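Local coordinates for nucleoporin nup120 (PDB 4GQ2), which serves as a structural component of the nuclear pore complex, whose nucleoporins can also dock transiently associated nuclear transport factors, at residues Ser119-Glu122 / His123-Thr126; Asp545-Leu548 / Ile549-Phe552. All coordinates share one frame; numbering follows the deposited sequence.

Contact 1. Residues Ser119-Glu122 / His123-Thr126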
# COMPACT_ATOMS: atom_id res chain seq x y z
N SER A 119 -36.43 6.83 7.41
CA SER A 119 -37.53 6.76 6.46
C SER A 119 -37.20 7.55 5.20
O SER A 119 -36.41 8.50 5.24
CB SER A 119 -38.83 7.27 7.08
OG SER A 119 -39.95 6.88 6.30
N PHE A 120 -37.80 7.16 4.08
CA PHE A 120 -37.52 7.78 2.79
C PHE A 120 -38.78 8.25 2.08
O PHE A 120 -39.74 7.49 1.94
CB PHE A 120 -36.74 6.80 1.90
CG PHE A 120 -36.33 7.37 0.57
CD1 PHE A 120 -35.26 8.25 0.47
CD2 PHE A 120 -37.01 7.01 -0.58
CE1 PHE A 120 -34.89 8.77 -0.75
CE2 PHE A 120 -36.64 7.52 -1.82
CZ PHE A 120 -35.58 8.41 -1.90
N SER A 121 -38.77 9.51 1.62
CA SER A 121 -39.87 10.12 0.86
C SER A 121 -39.62 10.01 -0.63
O SER A 121 -38.56 10.40 -1.12
CB SER A 121 -40.03 11.59 1.24
OG SER A 121 -38.96 12.37 0.74
N GLU A 122 -40.62 9.52 -1.36
CA GLU A 122 -40.54 9.40 -2.82
C GLU A 122 -40.42 10.78 -3.48
O GLU A 122 -39.43 11.06 -4.15
CB GLU A 122 -41.71 8.60 -3.38
CG GLU A 122 -41.66 7.12 -3.04
CD GLU A 122 -42.20 6.23 -4.14
OE1 GLU A 122 -43.01 6.71 -4.97
OE2 GLU A 122 -41.82 5.04 -4.18
N HIS A 123 -41.43 11.62 -3.27
CA HIS A 123 -41.36 13.02 -3.69
C HIS A 123 -40.30 13.72 -2.88
O HIS A 123 -40.08 13.38 -1.71
CB HIS A 123 -42.72 13.71 -3.53
CG HIS A 123 -42.74 15.15 -4.00
ND1 HIS A 123 -43.09 16.16 -3.18
CD2 HIS A 123 -42.44 15.72 -5.23
CE1 HIS A 123 -43.02 17.33 -3.86
NE2 HIS A 123 -42.62 17.05 -5.12
N SER A 124 -39.61 14.67 -3.51
CA SER A 124 -38.48 15.41 -2.92
C SER A 124 -37.21 14.58 -2.69
O SER A 124 -36.18 15.12 -2.27
CB SER A 124 -38.88 16.19 -1.66
OG SER A 124 -39.07 15.32 -0.55
N ASP A 125 -37.29 13.27 -2.96
CA ASP A 125 -36.13 12.37 -2.96
C ASP A 125 -35.16 12.60 -1.79
O ASP A 125 -33.95 12.76 -1.99
CB ASP A 125 -35.39 12.47 -4.31
CG ASP A 125 -34.63 11.21 -4.66
OD1 ASP A 125 -35.27 10.20 -5.03
OD2 ASP A 125 -33.38 11.22 -4.59
N THR A 126 -35.71 12.61 -0.57
CA THR A 126 -34.92 12.88 0.63
C THR A 126 -35.08 11.80 1.71
O THR A 126 -36.15 11.22 1.86
CB THR A 126 -35.20 14.29 1.22
OG1 THR A 126 -34.74 14.35 2.58
CG2 THR A 126 -36.69 14.62 1.19

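Contact 2. Residues Asp545-Leu548 / Ile549-Phe552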
# COMPACT_ATOMS: atom_id res chain seq x y z
N ASP A 545 -18.39 -16.05 0.24
CA ASP A 545 -17.92 -17.43 0.16
C ASP A 545 -16.42 -17.43 -0.05
O ASP A 545 -15.88 -16.53 -0.70
CB ASP A 545 -18.60 -18.17 -1.01
CG ASP A 545 -20.05 -18.53 -0.72
OD1 ASP A 545 -20.49 -18.46 0.44
OD2 ASP A 545 -20.75 -18.91 -1.68
N PRO A 546 -15.72 -18.45 0.49
CA PRO A 546 -14.29 -18.55 0.23
C PRO A 546 -14.04 -18.95 -1.21
O PRO A 546 -14.84 -19.69 -1.79
CB PRO A 546 -13.83 -19.69 1.17
CG PRO A 546 -15.01 -20.02 2.04
CD PRO A 546 -16.22 -19.58 1.29
N TYR A 547 -12.95 -18.46 -1.79
CA TYR A 547 -12.51 -18.96 -3.09
C TYR A 547 -11.68 -20.20 -2.81
O TYR A 547 -11.21 -20.39 -1.68
CB TYR A 547 -11.70 -17.90 -3.86
CG TYR A 547 -12.44 -16.59 -4.03
CD1 TYR A 547 -12.50 -15.66 -2.99
CD2 TYR A 547 -13.07 -16.26 -5.23
CE1 TYR A 547 -13.17 -14.46 -3.13
CE2 TYR A 547 -13.75 -15.06 -5.39
CZ TYR A 547 -13.79 -14.16 -4.33
OH TYR A 547 -14.46 -12.95 -4.46
N LEU A 548 -11.53 -21.06 -3.82
CA LEU A 548 -10.73 -22.28 -3.70
C LEU A 548 -9.38 -22.06 -3.04
O LEU A 548 -8.95 -22.85 -2.19
CB LEU A 548 -10.51 -22.92 -5.07
CG LEU A 548 -11.46 -24.01 -5.54
CD1 LEU A 548 -10.98 -24.54 -6.88
CD2 LEU A 548 -11.54 -25.14 -4.52
N ILE A 549 -8.71 -20.98 -3.44
CA ILE A 549 -7.39 -20.65 -2.94
C ILE A 549 -7.39 -20.54 -1.40
O ILE A 549 -6.46 -21.00 -0.74
CB ILE A 549 -6.80 -19.40 -3.65
CG1 ILE A 549 -5.31 -19.23 -3.33
CG2 ILE A 549 -7.60 -18.14 -3.31
CD1 ILE A 549 -4.46 -20.38 -3.82
N GLU A 550 -8.46 -19.96 -0.85
CA GLU A 550 -8.62 -19.83 0.60
C GLU A 550 -8.72 -21.18 1.30
O GLU A 550 -7.96 -21.43 2.23
CB GLU A 550 -9.82 -18.93 0.93
CG GLU A 550 -9.75 -17.57 0.24
CD GLU A 550 -10.75 -16.58 0.78
OE1 GLU A 550 -11.76 -16.35 0.09
OE2 GLU A 550 -10.53 -16.03 1.88
N SER A 551 -9.63 -22.04 0.84
CA SER A 551 -9.73 -23.43 1.33
C SER A 551 -8.38 -24.17 1.33
O SER A 551 -8.06 -24.89 2.28
CB SER A 551 -10.73 -24.23 0.49
OG SER A 551 -11.93 -23.51 0.28
N PHE A 552 -7.60 -23.98 0.28
CA PHE A 552 -6.30 -24.64 0.15
C PHE A 552 -5.20 -24.04 1.02
O PHE A 552 -4.16 -24.67 1.23
CB PHE A 552 -5.86 -24.68 -1.32
CG PHE A 552 -6.57 -25.72 -2.13
CD1 PHE A 552 -7.75 -25.42 -2.79
CD2 PHE A 552 -6.06 -27.01 -2.23
CE1 PHE A 552 -8.41 -26.37 -3.54
CE2 PHE A 552 -6.72 -27.97 -2.98
CZ PHE A 552 -7.89 -27.65 -3.63

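Contact 1. Residues Ser119-Glu122 / His123-Thr126
S121 and T126 face each other where the chain reverses, and the backbone N of S121 donates to T126 O at 3.1 Å. That bond is almost straight (170°), with the donor nearly in line with the carbonyl. Inside it, D125 N reaches E122 O at 3.3 Å, with the N-H approaching from over the carbonyl plane, away from the lone-pair directions; with H123 and S124 at the corners, this closes a type II beta turn. S121 OG has two acceptors for its one proton, H123 O at 2.9 Å and T126 O at 3.2 Å, and the choice between them is not settled. S124 OG also donates to H123 O, in a bond modelled so short that its length is doubtful. The turn joins strand 115-121 to strand 126-133 as a beta hairpin, the first of a four-stranded antiparallel sheet that has the form of a propeller blade. T126 turns CG2 to S121 OG, 3.2 Å away, while its OG1 bonds weakly to L143 O. With CG anti to the backbone N (chi1 -177°), the F120 ring swings over to the returning chain: CD1 comes 3.4 Å from T126 O, and CZ meets D125 OD1 edge-on at 3.6 Å, ring and carboxylate nearly perpendicular (86°). Replacing F120 by alanine would take the ring away and is likely to leave D125 OD1 and the carbonyl of T126 less well covered on that side. The other carboxylate oxygen, D125 OD2, forms a salt bridge with K145.

Contact 2. Residues Asp545-Leu548 / Ile549-Phe552
Y547 ends an extended run of backbone and serves as the N-cap of helix 548-553, its carbonyl oxygen turned to the amides of the first turn. E550 N lies 2.9 Å from Y547 O and S551 N 3.4 Å from the same atom, both weak bonds, the first bent and the second long. One residue on, F552 N donates to L548 O at 3.0 Å, although the place of that oxygen is less sure. The side chain of E550, third residue of the helix, folds back: CG sits beside its own backbone N (chi1 -54°) and the chain then runs extended, bringing OE1 to Y547 N at 3.1 Å with a fairly straight N-H (162°). The oxygen is met on its anti side, somewhat out of the carboxylate plane. This is one half of a capping box; the reverse bond would need a polar N-cap side chain close to the helix, which tyrosine does not supply. OE1 also lies in the ring plane of Y547 at its edge, 3.2 Å from CD1, the ring and carboxylate running side by side at 29°. P546 flanks the same oxygen, its CA 3.4 Å from E550 OE1. Apolar contacts are fewer: Y547 CB touches I549 CG2 at 4.1 Å, and L548 CD2 lies alongside F552, 3.5 Å from CE1. F552 packs on helix 646-658 and edge-to-face with Y575, while Y547, I549 and E550 meet helix 672-703. OE1 of the buried E550 also forms a salt bridge with R544, and K688 makes a long, weak ion pair with OE2; amide, arginine and helix start together would probably stabilise the carboxylate as an anion.

Contact 1 comes first along the chain, and contact 2 opens more than 400 residues after it closes. Their centres are 42 Å apart and their nearest atoms about 29 Å, on opposite sides of the chain's centre. Both fall in the range of the beta-propeller family, but they share no sheet: 119-126 is a surface hairpin of the four-stranded sheet 115-163, whereas 545-552 leaves strand 539-544, which pairs with strand 3-11 in a separate mixed sheet. Contact 1 thus turns the chain within one sheet, and contact 2 leads from strand into helix, where helices 646-658 and 672-703 pack against it, joining the propeller to the helical part of this pore scaffold protein.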